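Local coordinates for hypothetical protein DUF871 (Enterococcus faecalis, PDB 2P0O) that is of unknown function but probably acts as a 6-phospho-N-acetylmuramidase, cleaving a disaccharide of N-acetylmuramic acid 6-phosphate during cell-wall recycling, at residues Glu162-Leu167 / Leu172-Phe177; Ala205-Leu210 / Asp217-Gly222; Asn241-Glu246 / Pro347-Gly352; His262-Asp267 / Asp271-Glu276. All coordinates share one frame; numbering follows the deposited sequence.

Interaction 1 (Glu162-Leu167 / Leu172-Phe177); sequences EKNRWL and LQVFTF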
loop_
_atom_site.group_PDB
_atom_site.type_symbol
_atom_site.label_atom_id
_atom_site.label_comp_id
_atom_site.label_asym_id
_atom_site.label_seq_id
_atom_site.Cartn_x
_atom_site.Cartn_y
_atom_site.Cartn_z
ATOM N N GLU A 162 -7.327 17.269 -2.789
ATOM C CA GLU A 162 -7.899 18.264 -3.680
ATOM C C GLU A 162 -7.877 17.776 -5.120
ATOM O O GLU A 162 -8.885 17.847 -5.819
ATOM C CB GLU A 162 -7.104 19.556 -3.551
ATOM C CG GLU A 162 -7.727 20.777 -4.167
ATOM C CD GLU A 162 -6.915 22.059 -3.882
ATOM O OE1 GLU A 162 -5.731 22.176 -4.318
ATOM O OE2 GLU A 162 -7.471 22.956 -3.209
ATOM N N LYS A 163 -6.721 17.263 -5.545
ATOM C CA LYS A 163 -6.527 16.782 -6.903
ATOM C C LYS A 163 -7.420 15.580 -7.185
ATOM O O LYS A 163 -8.109 15.538 -8.196
ATOM C CB LYS A 163 -5.044 16.440 -7.118
ATOM C CG LYS A 163 -4.629 16.044 -8.536
ATOM C CD LYS A 163 -4.894 17.130 -9.572
ATOM C CE LYS A 163 -3.833 18.200 -9.579
ATOM N NZ LYS A 163 -4.259 19.252 -10.533
ATOM N N ASN A 164 -7.419 14.617 -6.272
ATOM C CA ASN A 164 -8.149 13.382 -6.462
ATOM C C ASN A 164 -9.666 13.592 -6.583
ATOM O O ASN A 164 -10.322 12.957 -7.419
ATOM C CB ASN A 164 -7.803 12.366 -5.360
ATOM C CG ASN A 164 -6.335 11.947 -5.384
ATOM O OD1 ASN A 164 -5.620 12.148 -6.379
ATOM N ND2 ASN A 164 -5.877 11.373 -4.280
ATOM N N ARG A 165 -10.211 14.476 -5.751
ATOM C CA ARG A 165 -11.641 14.787 -5.793
ATOM C C ARG A 165 -12.033 15.325 -7.155
ATOM O O ARG A 165 -13.010 14.887 -7.746
ATOM C CB ARG A 165 -11.997 15.795 -4.707
ATOM C CG ARG A 165 -12.899 15.226 -3.626
ATOM C CD ARG A 165 -13.360 16.263 -2.553
ATOM N NE ARG A 165 -13.515 17.626 -3.066
ATOM C CZ ARG A 165 -14.646 18.134 -3.559
ATOM N NH1 ARG A 165 -15.752 17.398 -3.627
ATOM N NH2 ARG A 165 -14.662 19.389 -3.992
ATOM N N TRP A 166 -11.237 16.276 -7.638
ATOM C CA TRP A 166 -11.353 16.840 -8.979
ATOM C C TRP A 166 -11.277 15.739 -10.027
ATOM O O TRP A 166 -12.192 15.596 -10.844
ATOM C CB TRP A 166 -10.238 17.865 -9.188
ATOM C CG TRP A 166 -10.188 18.513 -10.543
ATOM C CD1 TRP A 166 -11.082 19.428 -11.057
ATOM C CD2 TRP A 166 -9.166 18.350 -11.542
ATOM N NE1 TRP A 166 -10.682 19.827 -12.317
ATOM C CE2 TRP A 166 -9.512 19.184 -12.637
ATOM C CE3 TRP A 166 -7.999 17.582 -11.622
ATOM C CZ2 TRP A 166 -8.731 19.258 -13.797
ATOM C CZ3 TRP A 166 -7.223 17.662 -12.766
ATOM C CH2 TRP A 166 -7.592 18.486 -13.840
ATOM N N LEU A 167 -10.201 14.951 -9.986
ATOM C CA LEU A 167 -10.028 13.835 -10.923
ATOM C C LEU A 167 -11.254 12.937 -10.954
ATOM O O LEU A 167 -11.769 12.637 -12.026
ATOM C CB LEU A 167 -8.743 13.027 -10.638
ATOM C CG LEU A 167 -7.405 13.748 -10.839
ATOM C CD1 LEU A 167 -6.232 13.030 -10.160
ATOM C CD2 LEU A 167 -7.086 14.021 -12.303
ATOM N N LEU A 172 -12.496 10.059 -13.747
ATOM C CA LEU A 172 -11.249 9.282 -13.873
ATOM C C LEU A 172 -10.959 8.350 -12.690
ATOM O O LEU A 172 -11.515 8.533 -11.611
ATOM C CB LEU A 172 -10.076 10.239 -14.087
ATOM C CG LEU A 172 -10.297 11.298 -15.175
ATOM C CD1 LEU A 172 -9.252 12.392 -15.086
ATOM C CD2 LEU A 172 -10.279 10.654 -16.550
ATOM N N GLN A 173 -10.112 7.341 -12.911
ATOM C CA GLN A 173 -9.609 6.498 -11.848
ATOM C C GLN A 173 -8.322 7.140 -11.289
ATOM O O GLN A 173 -7.549 7.741 -12.032
ATOM C CB GLN A 173 -9.284 5.107 -12.363
ATOM C CG GLN A 173 -10.487 4.145 -12.529
ATOM C CD GLN A 173 -10.111 2.912 -13.346
ATOM O OE1 GLN A 173 -10.034 2.973 -14.579
ATOM N NE2 GLN A 173 -9.859 1.793 -12.665
ATOM N N VAL A 174 -8.106 6.996 -9.984
ATOM C CA VAL A 174 -6.953 7.580 -9.294
ATOM C C VAL A 174 -6.057 6.463 -8.787
ATOM O O VAL A 174 -6.508 5.602 -8.026
ATOM C CB VAL A 174 -7.393 8.459 -8.099
ATOM C CG1 VAL A 174 -6.149 8.910 -7.264
ATOM C CG2 VAL A 174 -8.183 9.635 -8.598
ATOM N N PHE A 175 -4.800 6.493 -9.233
ATOM C CA PHE A 175 -3.772 5.527 -8.867
ATOM C C PHE A 175 -2.623 6.291 -8.177
ATOM O O PHE A 175 -2.214 7.391 -8.608
ATOM C CB PHE A 175 -3.203 4.852 -10.132
ATOM C CG PHE A 175 -4.067 3.751 -10.709
ATOM C CD1 PHE A 175 -5.315 4.020 -11.231
ATOM C CD2 PHE A 175 -3.587 2.440 -10.776
ATOM C CE1 PHE A 175 -6.096 2.989 -11.771
ATOM C CE2 PHE A 175 -4.350 1.409 -11.332
ATOM C CZ PHE A 175 -5.616 1.677 -11.812
ATOM N N THR A 176 -2.068 5.675 -7.146
ATOM C CA THR A 176 -1.053 6.299 -6.330
ATOM C C THR A 176 -0.014 5.251 -5.913
ATOM O O THR A 176 -0.285 4.038 -5.938
ATOM C CB THR A 176 -1.705 6.933 -5.077
ATOM O OG1 THR A 176 -0.708 7.643 -4.340
ATOM C CG2 THR A 176 -2.300 5.864 -4.169
ATOM N N PHE A 177 1.164 5.715 -5.514
ATOM C CA PHE A 177 2.204 4.831 -5.042
ATOM C C PHE A 177 2.406 4.906 -3.528
ATOM O O PHE A 177 2.109 5.924 -2.892
ATOM C CB PHE A 177 3.556 5.151 -5.716
ATOM C CG PHE A 177 3.581 4.877 -7.195
ATOM C CD1 PHE A 177 3.842 3.589 -7.678
ATOM C CD2 PHE A 177 3.339 5.900 -8.101
ATOM C CE1 PHE A 177 3.883 3.321 -9.045
ATOM C CE2 PHE A 177 3.405 5.666 -9.485
ATOM C CZ PHE A 177 3.646 4.358 -9.961
#

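Interaction 2 (Ala205-Leu210 / Asp217-Gly222); sequences AAAVGL and DAVYIG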
loop_
_atom_site.group_PDB
_atom_site.type_symbol
_atom_site.label_atom_id
_atom_site.label_comp_id
_atom_site.label_asym_id
_atom_site.label_seq_id
_atom_site.Cartn_x
_atom_site.Cartn_y
_atom_site.Cartn_z
ATOM N N ALA A 205 0.841 -0.093 6.222
ATOM C CA ALA A 205 -0.036 0.906 6.813
ATOM C C ALA A 205 -0.350 2.016 5.795
ATOM O O ALA A 205 -1.448 2.536 5.774
ATOM C CB ALA A 205 0.604 1.520 8.074
ATOM N N ALA A 206 0.640 2.374 4.981
ATOM C CA ALA A 206 0.480 3.428 3.995
ATOM C C ALA A 206 -0.550 3.015 2.935
ATOM O O ALA A 206 -1.479 3.774 2.646
ATOM C CB ALA A 206 1.845 3.751 3.352
ATOM N N ALA A 207 -0.416 1.785 2.433
ATOM C CA ALA A 207 -1.292 1.245 1.388
ATOM C C ALA A 207 -2.726 1.085 1.855
ATOM O O ALA A 207 -3.663 1.577 1.227
ATOM C CB ALA A 207 -0.735 -0.102 0.836
ATOM N N VAL A 208 -2.894 0.412 2.987
ATOM C CA VAL A 208 -4.210 0.249 3.545
ATOM C C VAL A 208 -4.903 1.601 3.793
ATOM O O VAL A 208 -6.091 1.758 3.443
ATOM C CB VAL A 208 -4.185 -0.675 4.811
ATOM C CG1 VAL A 208 -5.591 -0.823 5.407
ATOM C CG2 VAL A 208 -3.661 -2.045 4.419
ATOM N N GLY A 209 -4.192 2.565 4.375
ATOM C CA GLY A 209 -4.810 3.875 4.636
ATOM C C GLY A 209 -5.253 4.554 3.353
ATOM O O GLY A 209 -6.367 5.063 3.266
ATOM N N LEU A 210 -4.400 4.516 2.335
ATOM C CA LEU A 210 -4.721 5.133 1.055
ATOM C C LEU A 210 -5.916 4.479 0.395
ATOM O O LEU A 210 -6.790 5.154 -0.126
ATOM C CB LEU A 210 -3.514 5.074 0.112
ATOM C CG LEU A 210 -2.475 6.147 0.359
ATOM C CD1 LEU A 210 -1.392 6.001 -0.693
ATOM C CD2 LEU A 210 -3.091 7.582 0.313
ATOM N N ASP A 217 -8.346 4.846 -6.061
ATOM C CA ASP A 217 -8.879 3.583 -6.553
ATOM C C ASP A 217 -7.859 2.462 -6.453
ATOM O O ASP A 217 -8.233 1.289 -6.315
ATOM C CB ASP A 217 -9.417 3.742 -7.974
ATOM C CG ASP A 217 -10.517 4.782 -8.049
ATOM O OD1 ASP A 217 -11.619 4.525 -7.516
ATOM O OD2 ASP A 217 -10.284 5.866 -8.619
ATOM N N ALA A 218 -6.575 2.818 -6.467
ATOM C CA ALA A 218 -5.517 1.810 -6.484
ATOM C C ALA A 218 -4.240 2.275 -5.822
ATOM O O ALA A 218 -3.906 3.469 -5.862
ATOM C CB ALA A 218 -5.247 1.350 -7.907
ATOM N N VAL A 219 -3.528 1.334 -5.204
ATOM C CA VAL A 219 -2.265 1.639 -4.553
ATOM C C VAL A 219 -1.193 0.643 -5.002
ATOM O O VAL A 219 -1.412 -0.575 -4.914
ATOM C CB VAL A 219 -2.397 1.610 -3.008
ATOM C CG1 VAL A 219 -1.076 2.046 -2.371
ATOM C CG2 VAL A 219 -3.508 2.530 -2.553
ATOM N N TYR A 220 -0.055 1.185 -5.469
ATOM C CA TYR A 220 1.083 0.418 -5.952
ATOM C C TYR A 220 2.340 0.634 -5.117
ATOM O O TYR A 220 2.667 1.754 -4.746
ATOM C CB TYR A 220 1.398 0.791 -7.411
ATOM C CG TYR A 220 0.486 0.093 -8.419
ATOM C CD1 TYR A 220 -0.916 0.251 -8.348
ATOM C CD2 TYR A 220 1.017 -0.722 -9.443
ATOM C CE1 TYR A 220 -1.762 -0.387 -9.259
ATOM C CE2 TYR A 220 0.165 -1.380 -10.384
ATOM C CZ TYR A 220 -1.220 -1.191 -10.276
ATOM O OH TYR A 220 -2.083 -1.790 -11.155
ATOM N N ILE A 221 3.070 -0.444 -4.870
ATOM C CA ILE A 221 4.414 -0.336 -4.321
ATOM C C ILE A 221 5.293 0.311 -5.391
ATOM O O ILE A 221 5.387 -0.208 -6.519
ATOM C CB ILE A 221 5.035 -1.716 -3.929
ATOM C CG1 ILE A 221 3.996 -2.629 -3.235
ATOM C CG2 ILE A 221 6.322 -1.507 -3.084
ATOM C CD1 ILE A 221 3.415 -2.014 -1.955
ATOM N N GLY A 222 5.953 1.417 -5.024
ATOM C CA GLY A 222 6.845 2.127 -5.946
ATOM C C GLY A 222 8.192 1.460 -6.099
ATOM O O GLY A 222 8.705 1.338 -7.228
#

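Interaction 3 (Asn241-Glu246 / Pro347-Gly352); sequences NQFLLE and PLIKAG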
loop_
_atom_site.group_PDB
_atom_site.type_symbol
_atom_site.label_atom_id
_atom_site.label_comp_id
_atom_site.label_asym_id
_atom_site.label_seq_id
_atom_site.Cartn_x
_atom_site.Cartn_y
_atom_site.Cartn_z
ATOM N N ASN A 241 -8.547 -10.390 7.437
ATOM C CA ASN A 241 -9.098 -9.076 7.786
ATOM C C ASN A 241 -8.530 -8.528 9.109
ATOM O O ASN A 241 -9.080 -7.601 9.684
ATOM C CB ASN A 241 -10.643 -9.114 7.851
ATOM C CG ASN A 241 -11.279 -7.731 7.710
ATOM O OD1 ASN A 241 -10.648 -6.794 7.237
ATOM N ND2 ASN A 241 -12.541 -7.608 8.118
ATOM N N GLN A 242 -7.442 -9.105 9.592
ATOM C CA GLN A 242 -6.860 -8.662 10.851
ATOM C C GLN A 242 -5.596 -7.892 10.593
ATOM O O GLN A 242 -4.818 -8.262 9.693
ATOM C CB GLN A 242 -6.493 -9.851 11.742
ATOM C CG GLN A 242 -7.628 -10.693 12.281
ATOM C CD GLN A 242 -7.157 -12.074 12.791
ATOM O OE1 GLN A 242 -5.975 -12.299 13.059
ATOM N NE2 GLN A 242 -8.084 -12.990 12.918
ATOM N N PHE A 243 -5.375 -6.855 11.403
ATOM C CA PHE A 243 -4.162 -6.080 11.417
ATOM C C PHE A 243 -3.156 -6.741 12.355
ATOM O O PHE A 243 -3.432 -6.943 13.534
ATOM C CB PHE A 243 -4.421 -4.630 11.901
ATOM C CG PHE A 243 -5.272 -3.831 10.974
ATOM C CD1 PHE A 243 -4.716 -3.249 9.805
ATOM C CD2 PHE A 243 -6.631 -3.661 11.238
ATOM C CE1 PHE A 243 -5.514 -2.515 8.919
ATOM C CE2 PHE A 243 -7.439 -2.915 10.378
ATOM C CZ PHE A 243 -6.888 -2.341 9.207
ATOM N N LEU A 244 -1.975 -7.034 11.832
ATOM C CA LEU A 244 -0.978 -7.771 12.566
ATOM C C LEU A 244 0.099 -6.805 13.013
ATOM O O LEU A 244 0.721 -6.144 12.172
ATOM C CB LEU A 244 -0.403 -8.871 11.669
ATOM C CG LEU A 244 0.635 -9.845 12.228
ATOM C CD1 LEU A 244 0.008 -10.718 13.333
ATOM C CD2 LEU A 244 1.271 -10.715 11.146
ATOM N N LEU A 245 0.347 -6.744 14.319
ATOM C CA LEU A 245 1.324 -5.795 14.873
ATOM C C LEU A 245 2.216 -6.480 15.891
ATOM O O LEU A 245 1.789 -7.429 16.545
ATOM C CB LEU A 245 0.630 -4.586 15.551
ATOM C CG LEU A 245 -0.474 -3.787 14.864
ATOM C CD1 LEU A 245 -1.815 -4.518 15.041
ATOM C CD2 LEU A 245 -0.597 -2.340 15.418
ATOM N N GLU A 246 3.446 -5.991 16.024
ATOM C CA GLU A 246 4.422 -6.499 17.008
ATOM C C GLU A 246 4.516 -5.626 18.257
ATOM O O GLU A 246 4.286 -4.413 18.202
ATOM C CB GLU A 246 5.806 -6.641 16.375
ATOM C CG GLU A 246 6.010 -7.948 15.648
ATOM C CD GLU A 246 7.367 -8.058 14.924
ATOM O OE1 GLU A 246 8.236 -7.151 15.045
ATOM O OE2 GLU A 246 7.574 -9.100 14.247
ATOM N N PRO A 347 -4.021 4.053 13.784
ATOM C CA PRO A 347 -5.197 4.815 13.300
ATOM C C PRO A 347 -6.024 4.094 12.223
ATOM O O PRO A 347 -7.100 4.569 11.871
ATOM C CB PRO A 347 -4.595 6.086 12.688
ATOM C CG PRO A 347 -3.124 6.074 13.007
ATOM C CD PRO A 347 -2.741 4.702 13.423
ATOM N N LEU A 348 -5.522 2.978 11.686
ATOM C CA LEU A 348 -6.256 2.211 10.686
ATOM C C LEU A 348 -7.294 1.303 11.332
ATOM O O LEU A 348 -8.236 0.798 10.663
ATOM C CB LEU A 348 -5.305 1.360 9.842
ATOM C CG LEU A 348 -4.319 2.164 8.993
ATOM C CD1 LEU A 348 -3.619 1.193 8.066
ATOM C CD2 LEU A 348 -5.070 3.274 8.212
ATOM N N ILE A 349 -7.121 1.101 12.633
ATOM C CA ILE A 349 -7.932 0.155 13.379
ATOM C C ILE A 349 -9.167 0.907 13.864
ATOM O O ILE A 349 -9.137 1.641 14.864
ATOM C CB ILE A 349 -7.143 -0.471 14.522
ATOM C CG1 ILE A 349 -5.948 -1.210 13.948
ATOM C CG2 ILE A 349 -7.981 -1.497 15.284
ATOM C CD1 ILE A 349 -4.985 -1.644 14.993
ATOM N N LYS A 350 -10.223 0.740 13.103
ATOM C CA LYS A 350 -11.493 1.408 13.344
ATOM C C LYS A 350 -12.418 0.618 14.272
ATOM O O LYS A 350 -12.088 -0.501 14.727
ATOM C CB LYS A 350 -12.223 1.639 12.006
ATOM C CG LYS A 350 -11.893 2.967 11.405
ATOM C CD LYS A 350 -10.882 2.883 10.309
ATOM C CE LYS A 350 -9.905 4.052 10.442
ATOM N NZ LYS A 350 -10.564 5.384 10.582
ATOM N N ALA A 351 -13.577 1.226 14.540
ATOM C CA ALA A 351 -14.680 0.582 15.239
ATOM C C ALA A 351 -14.881 -0.829 14.645
ATOM O O ALA A 351 -14.994 -0.990 13.420
ATOM C CB ALA A 351 -15.991 1.439 15.078
ATOM N N GLY A 352 -14.906 -1.838 15.513
ATOM C CA GLY A 352 -15.110 -3.211 15.102
ATOM C C GLY A 352 -13.990 -3.942 14.399
ATOM O O GLY A 352 -14.134 -5.131 14.158
#

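Interaction 4 (His262-Asp267 / Asp271-Glu276); sequences HTNRLD and DVLRSE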
loop_
_atom_site.group_PDB
_atom_site.type_symbol
_atom_site.label_atom_id
_atom_site.label_comp_id
_atom_site.label_asym_id
_atom_site.label_seq_id
_atom_site.Cartn_x
_atom_site.Cartn_y
_atom_site.Cartn_z
ATOM N N HIS A 262 -7.603 -9.387 19.173
ATOM C CA HIS A 262 -8.573 -8.539 19.853
ATOM C C HIS A 262 -9.495 -7.912 18.800
ATOM O O HIS A 262 -9.104 -7.749 17.628
ATOM C CB HIS A 262 -7.861 -7.445 20.628
ATOM C CG HIS A 262 -6.721 -7.960 21.456
ATOM N ND1 HIS A 262 -6.845 -8.244 22.800
ATOM C CD2 HIS A 262 -5.462 -8.321 21.109
ATOM C CE1 HIS A 262 -5.701 -8.737 23.248
ATOM N NE2 HIS A 262 -4.847 -8.800 22.241
ATOM N N THR A 263 -10.709 -7.573 19.234
ATOM C CA THR A 263 -11.628 -6.792 18.439
ATOM C C THR A 263 -11.852 -5.440 19.095
ATOM O O THR A 263 -12.328 -5.365 20.237
ATOM C CB THR A 263 -12.979 -7.516 18.301
ATOM O OG1 THR A 263 -12.759 -8.841 17.801
ATOM C CG2 THR A 263 -13.912 -6.764 17.362
ATOM N N ASN A 264 -11.544 -4.375 18.365
ATOM C CA ASN A 264 -11.916 -3.034 18.795
ATOM C C ASN A 264 -13.443 -2.861 18.882
ATOM O O ASN A 264 -14.204 -3.226 17.958
ATOM C CB ASN A 264 -11.244 -1.949 17.924
ATOM C CG ASN A 264 -11.378 -0.539 18.522
ATOM O OD1 ASN A 264 -11.326 -0.349 19.752
ATOM N ND2 ASN A 264 -11.541 0.458 17.650
ATOM N N ARG A 265 -13.896 -2.376 20.034
ATOM C CA ARG A 265 -15.308 -2.058 20.257
ATOM C C ARG A 265 -15.848 -1.248 19.102
ATOM O O ARG A 265 -15.144 -0.393 18.540
ATOM C CB ARG A 265 -15.474 -1.264 21.546
ATOM C CG ARG A 265 -15.392 -2.133 22.753
ATOM C CD ARG A 265 -15.605 -1.339 24.014
ATOM N NE ARG A 265 -16.885 -0.614 24.033
ATOM C CZ ARG A 265 -17.841 -0.812 24.938
ATOM N NH1 ARG A 265 -18.943 -0.088 24.885
ATOM N NH2 ARG A 265 -17.682 -1.728 25.891
ATOM N N LEU A 266 -17.097 -1.520 18.747
ATOM C CA LEU A 266 -17.793 -0.782 17.715
ATOM C C LEU A 266 -18.110 0.682 18.101
ATOM O O LEU A 266 -18.367 1.529 17.230
ATOM C CB LEU A 266 -19.078 -1.515 17.390
ATOM C CG LEU A 266 -18.978 -2.662 16.393
ATOM C CD1 LEU A 266 -20.334 -3.390 16.310
ATOM C CD2 LEU A 266 -18.584 -2.102 15.029
ATOM N N ASP A 267 -18.142 0.990 19.389
ATOM C CA ASP A 267 -18.195 2.389 19.756
ATOM C C ASP A 267 -16.802 2.786 20.165
ATOM O O ASP A 267 -16.446 2.733 21.340
ATOM C CB ASP A 267 -19.241 2.685 20.827
ATOM C CG ASP A 267 -19.201 1.721 21.986
ATOM O OD1 ASP A 267 -18.475 0.710 21.955
ATOM O OD2 ASP A 267 -19.933 1.981 22.946
ATOM N N ASP A 271 -9.326 7.907 22.538
ATOM C CA ASP A 271 -7.981 7.872 23.112
ATOM C C ASP A 271 -7.275 6.521 23.015
ATOM O O ASP A 271 -6.039 6.463 23.137
ATOM C CB ASP A 271 -8.052 8.212 24.607
ATOM C CG ASP A 271 -8.411 9.639 24.866
ATOM O OD1 ASP A 271 -8.185 10.480 23.978
ATOM O OD2 ASP A 271 -8.898 9.912 25.992
ATOM N N VAL A 272 -8.067 5.450 22.882
ATOM C CA VAL A 272 -7.585 4.079 23.068
ATOM C C VAL A 272 -8.309 3.142 22.123
ATOM O O VAL A 272 -9.443 3.401 21.696
ATOM C CB VAL A 272 -7.824 3.545 24.524
ATOM C CG1 VAL A 272 -6.961 4.291 25.583
ATOM C CG2 VAL A 272 -9.302 3.605 24.921
ATOM N N LEU A 273 -7.643 2.050 21.794
ATOM C CA LEU A 273 -8.313 0.878 21.251
ATOM C C LEU A 273 -8.784 0.063 22.458
ATOM O O LEU A 273 -8.043 -0.071 23.438
ATOM C CB LEU A 273 -7.332 0.035 20.410
ATOM C CG LEU A 273 -6.893 0.608 19.070
ATOM C CD1 LEU A 273 -5.948 -0.373 18.332
ATOM C CD2 LEU A 273 -8.104 1.013 18.137
ATOM N N ARG A 274 -9.997 -0.457 22.414
ATOM C CA ARG A 274 -10.520 -1.238 23.548
ATOM C C ARG A 274 -10.861 -2.651 23.136
ATOM O O ARG A 274 -11.716 -2.866 22.258
ATOM C CB ARG A 274 -11.776 -0.604 24.182
ATOM C CG ARG A 274 -11.661 0.837 24.608
ATOM C CD ARG A 274 -13.030 1.341 25.107
ATOM N NE ARG A 274 -13.423 0.678 26.374
ATOM C CZ ARG A 274 -14.637 0.749 26.923
ATOM N NH1 ARG A 274 -14.882 0.143 28.092
ATOM N NH2 ARG A 274 -15.590 1.467 26.344
ATOM N N SER A 275 -10.229 -3.620 23.793
ATOM C CA SER A 275 -10.460 -5.024 23.472
ATOM C C SER A 275 -11.747 -5.444 24.122
ATOM O O SER A 275 -11.862 -5.516 25.349
ATOM C CB SER A 275 -9.316 -5.914 23.921
ATOM O OG SER A 275 -9.667 -7.282 23.727
ATOM N N GLU A 276 -12.728 -5.734 23.282
ATOM C CA GLU A 276 -14.072 -5.951 23.770
ATOM C C GLU A 276 -14.312 -7.152 24.703
ATOM O O GLU A 276 -15.368 -7.229 25.342
ATOM C CB GLU A 276 -15.063 -5.922 22.618
ATOM C CG GLU A 276 -14.997 -7.057 21.629
ATOM C CD GLU A 276 -16.285 -7.101 20.807
ATOM O OE1 GLU A 276 -17.093 -6.133 20.940
ATOM O OE2 GLU A 276 -16.498 -8.091 20.052
HETATM O O HOH W 1 -11.375 -8.417 21.983
HETATM O O HOH W 2 -10.868 3.378 19.272
HETATM O O HOH W 3 -12.178 1.684 21.313
#

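Interaction 1 (Glu162-Leu167 / Leu172-Phe177)
Leu167 O receives the backbone N-H of Leu172 at 3.2 Å from Leu172 N, and the bond is fairly straight, with 161° at the hydrogen. This bond closes the short turn by which the helix is led back to the strand that follows it. The leucine side chains meet next to it, Leu167 CD2 lying 3.9 Å from Leu172 CD1, and the two branches cross at a slant. Further into the strand, Val174 serves two helix residues with its two methyls. CG1 stands anti to the backbone N (chi1 172°) and faces the amide of Asn164, Val174 CG1 coming within 3.4 Å of Asn164 OD1, with the two side chains roughly perpendicular. CG2 turns the other way, and Val174 CG2 packs 4.0 Å from Leu167 CB. The amide is buried, yet its oxygen is satisfied, because Asn164 OD1 is hydrogen-bonded to His145 NE2. The methyl thus packs against an amide whose oxygen is already engaged. This is the second half of a beta-alpha-beta crossover of the TIM barrel: strand 141-144 leads into helix 157-169, which returns to strand 173-178. Leu167 touches Ala143 as well as Val174, so the helix end lies over both strands. Leu172, past the helix, rests on Leu141, while Val174 pairs through its backbone with Asp217 and Ala218 at the last strand of the barrel.

Interaction 2 (Ala205-Leu210 / Asp217-Gly222)
Val219 is the residue of strand 218-221 that meets the helix, touching Ala207 and Leu210 across the last beta-alpha-beta unit of the TIM barrel, in which helix 203-212 joins strand 173-178 to strand 218-221. Followed in sequence, the segment begins with Asp217, whose side chain starts away from the helix; OD2 is hydrogen-bonded to Val174 N of the neighbouring strand, and OD1 forms a salt bridge with Lys168 of helix 157-169. Ala218 likewise directs its methyl away from the helix, against Phe175 and Met4. At Val219 the direction reverses, and the forked side chain enters the helix surface between two residues one turn apart. CG1 stands anti to the backbone N (chi1 -175°) and presses on the backbone of the helix as well as on a side chain, Val219 CG1 lying 3.8 Å from Ala207 CA and 3.9 Å from Ala207 CB. CG2 lies chiefly against the next helical turn, where Val219 CG2 sits 3.7 Å from Leu210 CB. The small alanine lets the strand approach closely, with the Ala207 and Val219 CA atoms 6.0 Å apart. The valine side chain lies about 7 Å from the sodium ion bound by Met211, Asp213 and Val216, residues of the helix end and of the connection between the two segments. Tyr220 turns away again, its ring meeting Trp144 edge-to-face. At Ile221 the backbone O is hydrogen-bonded to Ser8 OG.

Interaction 3 (Asn241-Glu246 / Pro347-Gly352)
Strand 242-247 and the loop around Ile349 approach without pairing as a sheet, the CA atoms of Phe243 and Ile349 being 7.5 Å apart, so side chains make the contact. The setting is the C-terminal domain, of the cyclophilin-like class, where strand 242-247 is an outer strand of a mixed sheet and the loop, with a short 3-10 turn at Pro347 and Leu348, leads into the neighbouring strand 354-359. Phe243 carries the contact. CG lies beside the backbone N (chi1 -66°), which sends the ring out to the loop, where it slides past Ile349 in the opposite direction and crosses Leu348 at about a right angle. Leu348 meets the far end of the ring with both backbone and side chain: Leu348 O lies 3.7 Å from Phe243 CZ, and Leu348 CB is 4.0 Å from Phe243 CE1. Tyr237 stacks on the same ring, and Val208 of the barrel helix 203-212 touches it, which places the phenyl between the two domains. Ile349 closes the near end, Ile349 CG1 standing 3.7 Å from Phe243 CD2, while the tip of its longer branch, Ile349 CD1, reaches to 4.3 Å from Leu245 CD1.

Interaction 4 (His262-Asp267 / Asp271-Glu276)
Backbone hydrogen bonds make a single bridge between Asn264 and Ser275: Glu276 N donates to Thr263 O over 3.1 Å, and Arg265 N donates to Arg274 O over 3.2 Å. Side chains add polar bonds around it. Asn264 OD1 takes the N-H of Arg274, at 3.0 Å from Arg274 N, as a backbone carbonyl would. Its CG stands anti to the backbone N (chi1 -168°), which swings the amide toward the strand, and Asn264 ND2 bonds to Lys350 O beyond. His262 ND1 meets Ser275 OG at 3.1 Å, the hydroxyl lying in the ring plane at its edge, while Ile258 O holds NE2 of the same ring. Water 1 sits 2.7 Å from Ser275 OG and also accepts from Thr263 N, so it ties the two segments together.

Stacking brings two arginines together: the guanidinium groups of Arg265 and Arg274 lie flat on one another, centres 4.1 Å apart and planes 12° from parallel. Each has an acid of its own, which should ease the repulsion. Asp267 is gripped side-on by Arg265, with Arg265 NE 2.9 Å from Asp267 OD1 and Arg265 NH1 3.0 Å from Asp267 OD2; Arg274 NH1 pairs with Glu318. Carbon contacts fill in between: Thr263 runs alongside Glu276, and Leu273 CD2 crosses the amide of Asn264.

The touching parts, 262-265 and 273-276, run 93° apart, and the bridge ties Asn264, just after strand 260-263 of the mixed sheet, to Ser275, which pairs with Ile319 in the antiparallel sheet, a sharp change of direction between the two sheets of this cyclophilin-like domain.

The four contacts come in two pairs, one for each domain. Interactions 1 and 2 follow one another along the chain, have centres 13 Å apart, and belong to consecutive beta-alpha-beta units whose strands 173-178 and 218-221 are neighbours in the TIM barrel. Interactions 3 and 4, with centres 10 Å apart, lie in the C-terminal domain; the chain of interaction 4 falls between the two segments of interaction 3, and Ile349 O packs against Leu273 CD2. The domains meet at interactions 2 and 3, centres 16 Å apart, where Leu348 packs on helix 203-212. The contacts thus form a continuous path, 32 Å between its end centres, from the barrel to the C-terminal domain's two sheets.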